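Local coordinates for protein 4-hydroxybutyrate CoA-transferase (PDB 3EH7) that probably transfers coenzyme A from an acyl-CoA such as acetyl-CoA to a carboxylate such as 4-hydroxybutyrate, at residues T394-A399 with A417-R422; V198-G203 with L228-D233; A123-S128 with C136-S141; Y185-L190 with D279-I284; V325-I330 with G339-Y344. All blocks are in the same frame, centred on the assembly; numbering follows the deposited sequence.

Contact 1 (T394-A399 with A417-R422); sequences TEYGIA and AHPDFR
Tyr396 sits in the type I beta turn Thr394-Gly397, which reverses the chain between strands 391-394 and 397-400, and reaches across to the N-terminal end of the C-terminal helix 419-433. The turn also contains an ST turn, Thr394 OG1 accepting from Tyr396 N. With chi1 at -64°, CG stands anti to the carbonyl carbon, which points the ring at Ala417-Arg422. Starting at the root, Tyr396 CB lies 3.9 Å from Arg422 NH2. Tyr396 CG meets the same nitrogen at 3.8 Å, at the guanidinium's edge and with the two planes almost perpendicular. Arg422 CZ is 5.4 Å from the ring centroid, so any cation-pi attraction is weak. Tyr396 CD2 passes Ala417 O at 3.9 Å, an oxygen already gripped side-on by Arg422 NE and NH2. Further out, Pro419 CD lies over one face in a CH-pi contact, 3.6 Å from Tyr396 CZ. At the tip, Tyr396 OH stands over the face of His418, 3.3 Å from its CD2, in a T-shaped pair with planes at 76°. His418 is the helix N-cap, its ring held at the edge: His418 ND1 accepts from Asp420 N at 3.0 Å, 169° at the hydrogen and in the ring plane.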
# COMPACT_ATOMS: atom_id res chain seq x y z
N THR A 394 -7.26 6.22 -20.96
CA THR A 394 -7.04 5.61 -22.26
C THR A 394 -7.21 6.65 -23.37
O THR A 394 -7.50 7.80 -23.09
CB THR A 394 -7.99 4.44 -22.53
OG1 THR A 394 -9.30 4.95 -22.79
CG2 THR A 394 -8.01 3.46 -21.35
N GLU A 395 -7.01 6.22 -24.61
CA GLU A 395 -7.31 7.05 -25.78
C GLU A 395 -8.76 7.46 -25.83
O GLU A 395 -9.08 8.38 -26.55
CB GLU A 395 -6.92 6.36 -27.10
CG GLU A 395 -7.77 5.11 -27.51
CD GLU A 395 -7.16 3.78 -27.04
OE1 GLU A 395 -6.53 3.73 -25.95
OE2 GLU A 395 -7.31 2.78 -27.78
N TYR A 396 -9.65 6.79 -25.08
CA TYR A 396 -11.08 7.13 -25.12
C TYR A 396 -11.51 8.03 -23.98
O TYR A 396 -12.64 8.47 -23.97
CB TYR A 396 -11.96 5.88 -25.20
CG TYR A 396 -11.72 5.13 -26.48
CD1 TYR A 396 -12.30 5.55 -27.67
CD2 TYR A 396 -10.89 4.00 -26.50
CE1 TYR A 396 -12.05 4.86 -28.89
CE2 TYR A 396 -10.64 3.31 -27.69
CZ TYR A 396 -11.20 3.76 -28.86
OH TYR A 396 -10.92 3.06 -30.00
N GLY A 397 -10.61 8.34 -23.05
CA GLY A 397 -10.91 9.33 -22.02
C GLY A 397 -10.37 9.01 -20.63
O GLY A 397 -9.47 8.20 -20.47
N ILE A 398 -10.95 9.66 -19.64
CA ILE A 398 -10.41 9.70 -18.30
C ILE A 398 -11.47 9.13 -17.36
O ILE A 398 -12.66 9.49 -17.51
CB ILE A 398 -10.11 11.19 -17.87
CG1 ILE A 398 -9.00 11.81 -18.73
CG2 ILE A 398 -9.75 11.28 -16.42
CD1 ILE A 398 -9.04 13.36 -18.81
N ALA A 399 -11.07 8.27 -16.42
CA ALA A 399 -11.96 7.84 -15.33
C ALA A 399 -11.29 8.09 -13.99
O ALA A 399 -10.11 7.80 -13.85
CB ALA A 399 -12.27 6.35 -15.46
N ALA A 417 -13.14 1.97 -22.32
CA ALA A 417 -12.71 0.78 -22.98
C ALA A 417 -12.92 0.95 -24.49
O ALA A 417 -13.70 1.81 -24.94
CB ALA A 417 -13.47 -0.44 -22.43
N HIS A 418 -12.22 0.16 -25.27
CA HIS A 418 -12.47 0.12 -26.71
C HIS A 418 -13.92 -0.27 -26.99
O HIS A 418 -14.47 -1.16 -26.34
CB HIS A 418 -11.54 -0.87 -27.38
CG HIS A 418 -11.43 -0.67 -28.85
ND1 HIS A 418 -12.46 -0.95 -29.72
CD2 HIS A 418 -10.42 -0.18 -29.60
CE1 HIS A 418 -12.08 -0.65 -30.95
NE2 HIS A 418 -10.85 -0.18 -30.90
N PRO A 419 -14.57 0.42 -27.94
CA PRO A 419 -15.94 0.10 -28.33
C PRO A 419 -16.17 -1.39 -28.64
O PRO A 419 -17.23 -1.91 -28.36
CB PRO A 419 -16.15 0.94 -29.59
CG PRO A 419 -15.24 2.12 -29.39
CD PRO A 419 -14.09 1.67 -28.55
N ASP A 420 -15.18 -2.06 -29.21
CA ASP A 420 -15.31 -3.49 -29.54
C ASP A 420 -15.42 -4.41 -28.31
O ASP A 420 -15.83 -5.57 -28.43
CB ASP A 420 -14.13 -3.94 -30.40
CG ASP A 420 -14.10 -3.27 -31.76
OD1 ASP A 420 -15.08 -2.58 -32.13
OD2 ASP A 420 -13.09 -3.43 -32.47
N PHE A 421 -15.07 -3.91 -27.13
CA PHE A 421 -15.15 -4.70 -25.90
C PHE A 421 -16.25 -4.28 -24.93
O PHE A 421 -16.51 -4.98 -23.94
CB PHE A 421 -13.80 -4.71 -25.23
CG PHE A 421 -12.79 -5.46 -26.00
CD1 PHE A 421 -12.88 -6.84 -26.12
CD2 PHE A 421 -11.80 -4.80 -26.70
CE1 PHE A 421 -11.97 -7.56 -26.88
CE2 PHE A 421 -10.90 -5.50 -27.48
CZ PHE A 421 -10.97 -6.88 -27.55
N ARG A 422 -16.92 -3.17 -25.24
CA ARG A 422 -17.89 -2.59 -24.32
C ARG A 422 -19.12 -3.46 -24.09
O ARG A 422 -19.67 -3.47 -23.01
CB ARG A 422 -18.31 -1.21 -24.79
CG ARG A 422 -17.15 -0.18 -24.73
CD ARG A 422 -17.60 1.25 -24.99
NE ARG A 422 -16.44 2.11 -25.12
CZ ARG A 422 -16.40 3.26 -25.79
NH1 ARG A 422 -17.49 3.73 -26.37
NH2 ARG A 422 -15.27 3.93 -25.89

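Contact 2 (V198-G203 with L228-D233); sequences VEEAIG and LLFLKD
Glu200 turns its CG anti to the backbone N (chi1 -167°) and runs on extended, while Phe230, at chi1 -69°, holds its ring anti to its own carbonyl carbon; these two torsions bring the glutamate stem to the rim of the phenyl ring. Glu200 CG lies in the ring plane, at the edge, 3.5 Å from Phe230 CZ. The side chains cross at about a right angle, yet the carboxylate ends up nearly coplanar with the ring, 15° between the planes. Glu200 OE2 comes 3.6 Å from Phe230 CZ, but its strong partner is Arg204 one helical turn on, with which it forms a salt bridge. Behind the stem, the backbone carries the rest of the contact: Glu200 O approaches Phe230 CE2 obliquely at 3.5 Å, and Gly203 C lies 3.8 Å from Phe230 CD2. Gly203 has no side chain, and here the ring lies against bare helix backbone. Phe230 directly follows helix 222-229; the bond from Leu231 N to Leu228 O continues the coil just past it. Its ring also touches Arg204 and Ala207, so it lies along helix 197-208 for about two turns. Elsewhere Glu199 and Ile202 pack on helix 222-229, and Leu228 and Leu231 face helix 246-253, joining three helices whose connecting strands 215-217 and 238-240 belong to the nine-stranded mixed sheet.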
# COMPACT_ATOMS: atom_id res chain seq x y z
N VAL A 198 -3.21 6.75 -30.84
CA VAL A 198 -3.65 6.24 -29.55
C VAL A 198 -2.81 6.90 -28.46
O VAL A 198 -3.36 7.48 -27.53
CB VAL A 198 -3.58 4.68 -29.46
CG1 VAL A 198 -3.57 4.22 -28.01
CG2 VAL A 198 -4.76 4.04 -30.20
N GLU A 199 -1.49 6.86 -28.60
CA GLU A 199 -0.60 7.44 -27.59
C GLU A 199 -0.76 8.95 -27.48
O GLU A 199 -0.69 9.53 -26.40
CB GLU A 199 0.86 7.11 -27.90
CG GLU A 199 1.21 5.66 -27.70
CD GLU A 199 0.84 4.79 -28.89
OE1 GLU A 199 0.55 5.31 -29.99
OE2 GLU A 199 0.83 3.56 -28.73
N GLU A 200 -0.99 9.58 -28.61
CA GLU A 200 -1.22 11.00 -28.61
C GLU A 200 -2.48 11.38 -27.82
O GLU A 200 -2.46 12.32 -27.03
CB GLU A 200 -1.34 11.51 -30.05
CG GLU A 200 -1.26 13.01 -30.15
CD GLU A 200 -1.64 13.54 -31.53
OE1 GLU A 200 -2.03 12.74 -32.40
OE2 GLU A 200 -1.56 14.77 -31.72
N ALA A 201 -3.56 10.64 -28.06
CA ALA A 201 -4.82 10.83 -27.34
C ALA A 201 -4.62 10.64 -25.83
O ALA A 201 -5.11 11.44 -25.04
CB ALA A 201 -5.91 9.86 -27.88
N ILE A 202 -3.89 9.60 -25.44
CA ILE A 202 -3.59 9.34 -24.01
C ILE A 202 -2.79 10.52 -23.42
O ILE A 202 -3.13 11.06 -22.37
CB ILE A 202 -2.84 7.99 -23.78
CG1 ILE A 202 -3.71 6.80 -24.23
CG2 ILE A 202 -2.43 7.82 -22.28
CD1 ILE A 202 -2.94 5.52 -24.53
N GLY A 203 -1.75 10.95 -24.15
CA GLY A 203 -0.89 12.03 -23.71
C GLY A 203 -1.65 13.31 -23.45
O GLY A 203 -1.38 14.03 -22.51
N LEU A 228 4.36 14.46 -22.26
CA LEU A 228 5.29 15.58 -22.12
C LEU A 228 5.18 16.54 -23.32
O LEU A 228 5.35 17.75 -23.19
CB LEU A 228 6.73 15.06 -21.99
CG LEU A 228 7.11 14.32 -20.70
CD1 LEU A 228 8.35 13.46 -20.85
CD2 LEU A 228 7.28 15.30 -19.56
N LEU A 229 4.89 15.98 -24.49
CA LEU A 229 4.71 16.78 -25.67
C LEU A 229 3.53 17.74 -25.53
O LEU A 229 3.52 18.81 -26.15
CB LEU A 229 4.54 15.90 -26.93
CG LEU A 229 5.80 15.27 -27.57
CD1 LEU A 229 5.43 14.69 -28.93
CD2 LEU A 229 6.96 16.24 -27.73
N PHE A 230 2.52 17.37 -24.74
CA PHE A 230 1.38 18.26 -24.52
C PHE A 230 1.52 19.15 -23.31
O PHE A 230 0.56 19.82 -22.95
CB PHE A 230 0.07 17.50 -24.50
CG PHE A 230 -0.30 16.96 -25.85
CD1 PHE A 230 -0.70 17.83 -26.85
CD2 PHE A 230 -0.16 15.61 -26.14
CE1 PHE A 230 -1.00 17.37 -28.11
CE2 PHE A 230 -0.45 15.13 -27.39
CZ PHE A 230 -0.88 16.02 -28.39
N LEU A 231 2.71 19.20 -22.72
CA LEU A 231 2.98 20.08 -21.57
C LEU A 231 3.79 21.35 -21.90
O LEU A 231 4.28 22.02 -20.99
CB LEU A 231 3.69 19.28 -20.47
CG LEU A 231 2.92 18.09 -19.87
CD1 LEU A 231 3.78 17.40 -18.80
CD2 LEU A 231 1.56 18.48 -19.30
N LYS A 232 3.90 21.71 -23.18
CA LYS A 232 4.74 22.85 -23.57
C LYS A 232 4.17 24.20 -23.12
O LYS A 232 4.89 25.16 -22.98
CB LYS A 232 5.01 22.87 -25.09
CG LYS A 232 5.73 21.62 -25.62
CD LYS A 232 5.82 21.66 -27.16
CE LYS A 232 6.25 20.33 -27.76
NZ LYS A 232 7.67 20.02 -27.53
N ASP A 233 2.88 24.25 -22.86
CA ASP A 233 2.21 25.44 -22.35
C ASP A 233 2.15 25.49 -20.81
O ASP A 233 1.52 26.38 -20.25
CB ASP A 233 0.79 25.45 -22.91
CG ASP A 233 -0.08 24.24 -22.41
OD1 ASP A 233 0.41 23.11 -22.09
OD2 ASP A 233 -1.31 24.45 -22.35

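Contact 3 (A123-S128 with C136-S141); sequences AIVQLS and CSFGVS
At the C-terminal end of strand 122-127, an inner strand of the six-stranded parallel sheet in the Rossmann-like N-terminal half, the chain makes a seven-residue excursion and comes back beside Leu127 and Ser128 at Ser137 and Phe138. Ser128 is bound to one residue twice: Ser128 N donates to Ser137 O at 2.9 Å, and Ser137 N donates to Ser128 OG at 3.0 Å. The hydroxyl can stand in for a backbone acceptor because chi1, 73°, places OG between the backbone N and the carbonyl carbon. Beside this pair Leu127 and Phe138 lie side by side, pointing the same way. Leu127 CD2 rests over one face of the Phe138 ring, 3.8 Å from its centroid and offset toward the rim, a CH-pi contact. Val125 CG2 comes obliquely to Phe138 CE2 at 3.9 Å, and Leu127 CB packs on Cys136 CB at 3.8 Å. Helix 145-151 and strand 171-173 also touch the phenylalanine, and the touching residues are all buried. The second segment then bends twice. Ser137 OG accepts from Gly139 N in an ST turn, and a type II' turn runs from Phe138 to Ser141, Gly139 taking its second position with the positive phi (52°) required there. Though other acceptors nearby compete for its two hydrogens, a water links turn and strand end, 3.0 Å from Gln126 O and 2.9 Å from Ser141 O.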
# COMPACT_ATOMS: atom_id res chain seq x y z
N ALA A 123 28.64 -7.24 -5.72
CA ALA A 123 28.05 -6.10 -6.41
C ALA A 123 29.01 -5.74 -7.53
O ALA A 123 30.19 -5.47 -7.27
CB ALA A 123 27.87 -4.91 -5.47
N ILE A 124 28.53 -5.78 -8.77
CA ILE A 124 29.31 -5.27 -9.88
C ILE A 124 28.63 -3.97 -10.30
O ILE A 124 27.54 -4.00 -10.89
CB ILE A 124 29.42 -6.25 -11.06
CG1 ILE A 124 29.79 -7.65 -10.58
CG2 ILE A 124 30.52 -5.81 -12.01
CD1 ILE A 124 29.95 -8.66 -11.73
N VAL A 125 29.26 -2.85 -9.96
CA VAL A 125 28.69 -1.57 -10.28
C VAL A 125 29.54 -0.78 -11.28
O VAL A 125 30.76 -0.72 -11.15
CB VAL A 125 28.38 -0.75 -9.00
CG1 VAL A 125 27.25 -1.44 -8.23
CG2 VAL A 125 29.62 -0.51 -8.13
N GLN A 126 28.87 -0.17 -12.25
CA GLN A 126 29.51 0.77 -13.15
C GLN A 126 29.60 2.18 -12.52
O GLN A 126 28.64 2.67 -11.94
CB GLN A 126 28.82 0.80 -14.50
CG GLN A 126 29.63 1.58 -15.50
CD GLN A 126 28.96 1.80 -16.82
OE1 GLN A 126 29.48 2.56 -17.63
NE2 GLN A 126 27.83 1.13 -17.07
N LEU A 127 30.77 2.79 -12.64
CA LEU A 127 31.06 4.07 -12.00
C LEU A 127 31.74 5.05 -12.94
O LEU A 127 32.38 4.67 -13.93
CB LEU A 127 31.95 3.85 -10.78
CG LEU A 127 31.53 2.86 -9.68
CD1 LEU A 127 32.75 2.52 -8.80
CD2 LEU A 127 30.36 3.39 -8.83
N SER A 128 31.64 6.33 -12.60
CA SER A 128 32.40 7.36 -13.27
C SER A 128 33.80 7.35 -12.74
O SER A 128 34.09 6.74 -11.70
CB SER A 128 31.80 8.74 -13.01
OG SER A 128 32.07 9.15 -11.67
N CYS A 136 34.06 8.10 -6.72
CA CYS A 136 33.40 7.79 -7.99
C CYS A 136 31.93 7.98 -7.82
O CYS A 136 31.38 7.66 -6.76
CB CYS A 136 33.59 6.35 -8.36
SG CYS A 136 35.29 5.89 -8.62
N SER A 137 31.28 8.44 -8.88
CA SER A 137 29.83 8.49 -8.94
C SER A 137 29.23 7.18 -9.51
O SER A 137 29.83 6.51 -10.33
CB SER A 137 29.41 9.68 -9.80
OG SER A 137 28.03 9.69 -10.08
N PHE A 138 28.03 6.84 -9.06
CA PHE A 138 27.28 5.73 -9.65
C PHE A 138 26.64 6.14 -10.98
O PHE A 138 25.93 5.36 -11.60
CB PHE A 138 26.24 5.19 -8.66
CG PHE A 138 26.84 4.46 -7.48
CD1 PHE A 138 27.22 5.15 -6.33
CD2 PHE A 138 27.04 3.08 -7.53
CE1 PHE A 138 27.81 4.49 -5.25
CE2 PHE A 138 27.63 2.39 -6.44
CZ PHE A 138 28.00 3.11 -5.28
N GLY A 139 26.95 7.35 -11.46
CA GLY A 139 26.41 7.83 -12.74
C GLY A 139 24.88 7.71 -12.80
O GLY A 139 24.17 8.17 -11.91
N VAL A 140 24.40 7.05 -13.84
CA VAL A 140 22.99 6.93 -14.16
C VAL A 140 22.24 5.85 -13.35
O VAL A 140 21.05 5.71 -13.52
CB VAL A 140 22.78 6.61 -15.70
CG1 VAL A 140 23.35 7.73 -16.58
CG2 VAL A 140 23.42 5.29 -16.09
N SER A 141 22.93 5.09 -12.49
CA SER A 141 22.31 4.00 -11.73
C SER A 141 22.62 4.06 -10.23
O SER A 141 23.61 3.51 -9.77
CB SER A 141 22.70 2.64 -12.33
OG SER A 141 22.23 2.56 -13.67
O HOH W 1 25.94 2.04 -10.76

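Contact 4 (Y185-L190 with D279-I284); sequences YPIYSL and DVYHFI
Tyr281 OH gives its proton to Tyr188 O over a short 2.6 Å. The phenol oxygen lies in the carbonyl plane, with a C=O...O angle of 155°, and is gripped a second time by the backbone N of Gly276. Two bonds therefore fix the tip of a side chain that leaves helix 278-284, and Leu190, which pairs through its backbone with Gly276, ties the loop to the same neighbour. The ring's orientation brings one face under Ile187. A chi1 of 69° tucks Ile187 CG1 in over its own backbone, and the extended second torsion carries Ile187 CD1 out over the centre of the Tyr281 ring, 3.5 Å from the centroid and only 6° off the normal. This is a nearly ideal CH-pi approach. Ile187 CG1 sits nearer the rim, 3.3 Å from Tyr281 CE2, which is close packing. Ser189 CB approaches the ring obliquely, 4.2 Å from Tyr281 CE2. Ala37 and Met275 also pack on Tyr281. The loop after strand 179-183 is here leaving the parallel sheet of the N-terminal half, and the helix belongs to the C-terminal part: an interface between the two Rossmann-like parts of an acetyl-CoA hydrolase/transferase, closed by a buried tyrosine.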
# COMPACT_ATOMS: atom_id res chain seq x y z
N TYR A 185 33.31 2.91 -23.05
CA TYR A 185 32.31 2.48 -24.01
C TYR A 185 31.05 3.26 -23.75
O TYR A 185 30.82 3.66 -22.62
CB TYR A 185 32.05 0.96 -23.94
CG TYR A 185 31.52 0.47 -22.61
CD1 TYR A 185 30.21 0.75 -22.20
CD2 TYR A 185 32.32 -0.28 -21.75
CE1 TYR A 185 29.73 0.32 -20.98
CE2 TYR A 185 31.85 -0.71 -20.51
CZ TYR A 185 30.55 -0.40 -20.13
OH TYR A 185 30.04 -0.83 -18.91
N PRO A 186 30.26 3.49 -24.80
CA PRO A 186 29.03 4.21 -24.59
C PRO A 186 28.06 3.37 -23.76
O PRO A 186 27.90 2.18 -24.00
CB PRO A 186 28.50 4.44 -26.01
CG PRO A 186 29.16 3.39 -26.84
CD PRO A 186 30.52 3.26 -26.24
N ILE A 187 27.44 3.98 -22.76
CA ILE A 187 26.50 3.22 -21.94
C ILE A 187 25.25 2.93 -22.78
O ILE A 187 25.10 3.51 -23.85
CB ILE A 187 26.20 3.92 -20.61
CG1 ILE A 187 25.40 5.20 -20.80
CG2 ILE A 187 27.53 4.24 -19.85
CD1 ILE A 187 25.01 5.86 -19.45
N TYR A 188 24.37 2.04 -22.32
CA TYR A 188 23.16 1.71 -23.11
C TYR A 188 22.31 2.96 -23.28
O TYR A 188 22.12 3.71 -22.32
CB TYR A 188 22.33 0.59 -22.47
CG TYR A 188 22.98 -0.77 -22.56
CD1 TYR A 188 23.39 -1.29 -23.78
CD2 TYR A 188 23.21 -1.53 -21.42
CE1 TYR A 188 24.00 -2.54 -23.88
CE2 TYR A 188 23.83 -2.79 -21.51
CZ TYR A 188 24.22 -3.29 -22.73
OH TYR A 188 24.83 -4.52 -22.81
N SER A 189 21.87 3.21 -24.51
CA SER A 189 20.97 4.31 -24.80
C SER A 189 19.65 3.84 -25.38
O SER A 189 19.51 2.72 -25.84
CB SER A 189 21.63 5.31 -25.73
OG SER A 189 21.95 4.71 -26.95
N LEU A 190 18.68 4.74 -25.34
CA LEU A 190 17.36 4.50 -25.87
C LEU A 190 17.09 5.52 -26.93
O LEU A 190 17.35 6.72 -26.72
CB LEU A 190 16.32 4.76 -24.80
CG LEU A 190 16.08 3.81 -23.66
CD1 LEU A 190 15.09 4.50 -22.76
CD2 LEU A 190 15.53 2.49 -24.17
N ASP A 279 22.63 12.23 -25.67
CA ASP A 279 22.37 13.60 -25.30
C ASP A 279 21.98 13.76 -23.84
O ASP A 279 22.45 14.69 -23.18
CB ASP A 279 21.26 14.18 -26.17
CG ASP A 279 21.03 15.64 -25.92
OD1 ASP A 279 21.98 16.39 -25.61
OD2 ASP A 279 19.86 16.06 -26.03
N VAL A 280 21.12 12.88 -23.32
CA VAL A 280 20.73 12.96 -21.90
C VAL A 280 21.94 12.78 -20.99
O VAL A 280 22.09 13.52 -20.00
CB VAL A 280 19.65 11.91 -21.54
CG1 VAL A 280 19.57 11.70 -20.03
CG2 VAL A 280 18.31 12.35 -22.08
N TYR A 281 22.79 11.83 -21.35
CA TYR A 281 23.96 11.52 -20.58
C TYR A 281 24.98 12.67 -20.56
O TYR A 281 25.66 12.85 -19.56
CB TYR A 281 24.60 10.23 -21.08
CG TYR A 281 23.65 9.04 -21.09
CD1 TYR A 281 22.69 8.88 -20.10
CD2 TYR A 281 23.74 8.07 -22.08
CE1 TYR A 281 21.82 7.78 -20.12
CE2 TYR A 281 22.89 6.99 -22.10
CZ TYR A 281 21.92 6.84 -21.11
OH TYR A 281 21.08 5.76 -21.12
N HIS A 282 25.07 13.45 -21.65
CA HIS A 282 25.88 14.68 -21.67
C HIS A 282 25.23 15.79 -20.82
O HIS A 282 25.90 16.44 -20.04
CB HIS A 282 26.13 15.17 -23.11
CG HIS A 282 26.85 16.48 -23.18
ND1 HIS A 282 26.23 17.66 -23.56
CD2 HIS A 282 28.13 16.82 -22.90
CE1 HIS A 282 27.10 18.65 -23.54
NE2 HIS A 282 28.26 18.17 -23.14
N PHE A 283 23.92 15.98 -20.96
CA PHE A 283 23.21 17.01 -20.19
C PHE A 283 23.34 16.83 -18.65
O PHE A 283 23.44 17.82 -17.92
CB PHE A 283 21.74 17.02 -20.61
CG PHE A 283 20.87 17.86 -19.74
CD1 PHE A 283 20.78 19.22 -19.94
CD2 PHE A 283 20.12 17.28 -18.72
CE1 PHE A 283 19.98 20.00 -19.15
CE2 PHE A 283 19.30 18.05 -17.91
CZ PHE A 283 19.23 19.43 -18.14
N ILE A 284 23.37 15.59 -18.17
CA ILE A 284 23.41 15.33 -16.73
C ILE A 284 24.83 15.35 -16.17
O ILE A 284 25.00 15.45 -14.96
CB ILE A 284 22.75 13.97 -16.35
CG1 ILE A 284 23.62 12.79 -16.84
CG2 ILE A 284 21.30 13.94 -16.85
CD1 ILE A 284 23.00 11.42 -16.68

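Contact 5 (V325-I330 with G339-Y344); sequences VVSECI and GGQVDY
Just beyond strand 325-326 of the small four-stranded mixed sheet, Ser327 meets Gln341 in the first turn of helix 341-350. The contact is small and rests on this one pair of side chains, with Val325 at its margin. The Gln341 chain runs straight out from CG to the serine, bringing its CD to 3.5 Å from Ser327 OG. Ser327 in turn holds OG anti to its backbone N (chi1 -178°), which turns OG to the glutamine's side, and its CB lies 3.8 Å from Gln341 CD. The glutamine has two conformers and its amide is probably turned over in the model, so the roles of its end atoms remain doubtful. The Val325 and Gln341 side chains approach from opposite directions, more loosely. At their closest the backbones stay apart, Ser327 CA and Gly339 CA being 7.5 Å from each other. Two residues after the serine, Cys329 forms a disulfide with Cys64 of the N-terminal half. Strand 325-326 itself lies antiparallel between strands 318-320 and 382-384; Gln341 also touches Asn314 of strand 310-314, and Val342 packs on Leu385 of the second subunit, which places the helix start near the dimer interface.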
# COMPACT_ATOMS: atom_id res chain seq x y z
N VAL A 325 -5.14 -3.42 -10.54
CA VAL A 325 -4.15 -3.12 -11.55
C VAL A 325 -3.10 -4.21 -11.55
O VAL A 325 -2.55 -4.55 -10.49
CB VAL A 325 -3.46 -1.78 -11.25
CG1 VAL A 325 -2.16 -1.56 -12.13
CG2 VAL A 325 -4.47 -0.63 -11.42
N VAL A 326 -2.88 -4.80 -12.71
CA VAL A 326 -1.83 -5.78 -12.91
C VAL A 326 -0.77 -5.16 -13.81
O VAL A 326 -1.05 -4.75 -14.94
CB VAL A 326 -2.38 -7.04 -13.56
CG1 VAL A 326 -1.28 -8.02 -13.89
CG2 VAL A 326 -3.45 -7.66 -12.65
N SER A 327 0.44 -5.08 -13.29
CA SER A 327 1.58 -4.58 -14.02
C SER A 327 2.76 -5.54 -13.82
O SER A 327 3.31 -5.62 -12.73
CB SER A 327 1.91 -3.21 -13.49
OG SER A 327 2.99 -2.70 -14.23
N GLU A 328 3.13 -6.27 -14.86
CA GLU A 328 4.24 -7.22 -14.81
C GLU A 328 5.16 -6.92 -16.01
O GLU A 328 4.84 -6.08 -16.87
CB GLU A 328 3.70 -8.68 -14.80
CG GLU A 328 2.81 -9.11 -13.52
CD GLU A 328 1.85 -10.35 -13.77
OE1 GLU A 328 1.44 -10.58 -14.95
OE2 GLU A 328 1.48 -11.08 -12.81
N CYS A 329 6.34 -7.54 -16.05
CA CYS A 329 7.23 -7.42 -17.22
C CYS A 329 6.60 -7.93 -18.53
O CYS A 329 6.66 -7.23 -19.54
CB CYS A 329 8.53 -8.20 -17.02
SG CYS A 329 9.82 -7.29 -16.15
N ILE A 330 6.05 -9.15 -18.51
CA ILE A 330 5.51 -9.81 -19.73
C ILE A 330 4.33 -9.02 -20.30
O ILE A 330 3.32 -8.81 -19.62
CB ILE A 330 5.02 -11.26 -19.49
CG1 ILE A 330 6.19 -12.20 -19.20
CG2 ILE A 330 4.22 -11.77 -20.70
CD1 ILE A 330 5.79 -13.55 -18.58
N GLY A 339 8.76 -2.55 -10.61
CA GLY A 339 7.52 -2.50 -9.85
C GLY A 339 7.39 -1.25 -8.99
O GLY A 339 6.59 -1.22 -8.06
N GLY A 340 8.18 -0.22 -9.30
CA GLY A 340 8.19 1.01 -8.53
C GLY A 340 6.92 1.84 -8.61
O GLY A 340 6.74 2.77 -7.83
N GLN A 341 6.02 1.52 -9.54
CA GLN A 341 4.86 2.39 -9.77
C GLN A 341 3.95 2.53 -8.55
O GLN A 341 3.50 3.63 -8.23
CB GLN A 341 4.09 2.01 -11.05
CG GLN A 341 3.44 0.66 -11.08
CD GLN A 341 2.83 0.33 -12.44
OE1 GLN A 341 3.53 0.28 -13.44
NE2 GLN A 341 1.52 0.11 -12.47
N VAL A 342 3.71 1.42 -7.84
CA VAL A 342 2.86 1.48 -6.66
C VAL A 342 3.44 2.41 -5.60
O VAL A 342 2.69 3.04 -4.86
CB VAL A 342 2.59 0.09 -6.06
CG1 VAL A 342 3.91 -0.59 -5.67
CG2 VAL A 342 1.60 0.16 -4.86
N ASP A 343 4.77 2.53 -5.53
CA ASP A 343 5.38 3.45 -4.58
C ASP A 343 4.86 4.86 -4.83
O ASP A 343 4.57 5.62 -3.90
CB ASP A 343 6.93 3.47 -4.68
CG ASP A 343 7.59 2.10 -4.43
OD1 ASP A 343 6.88 1.15 -3.98
OD2 ASP A 343 8.85 1.97 -4.68
N TYR A 344 4.75 5.21 -6.11
CA TYR A 344 4.30 6.53 -6.52
C TYR A 344 2.78 6.69 -6.41
O TYR A 344 2.31 7.77 -6.13
CB TYR A 344 4.82 6.87 -7.94
CG TYR A 344 6.28 7.23 -7.88
CD1 TYR A 344 6.70 8.54 -7.58
CD2 TYR A 344 7.24 6.26 -8.02
CE1 TYR A 344 8.04 8.85 -7.46
CE2 TYR A 344 8.59 6.56 -7.88
CZ TYR A 344 8.97 7.85 -7.60
OH TYR A 344 10.30 8.11 -7.45

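Overall arrangement
The contacts form two touching pairs, with contact 5 apart from both. Contacts 1 and 2 meet on one side of the chain's centre: Glu395 of the turn packs on Val198, Ala201 and Ile202 of helix 197-208, Glu395 N lying 3.4 Å from Ile202 CG1. Contacts 3 and 4 meet toward the N-terminal half, their centres about 14 Å apart, where Ile187 of contact 4 touches contact 3: its CG2 lies against Gln126 OE1 and its CD1 against Val140 CG2. The centres of contacts 1 and 3 lie about 43 Å apart. Contact 5 is nearest the middle, its centre about 10 Å from the chain's, and through Cys329 and Cys64 it joins the halves covalently.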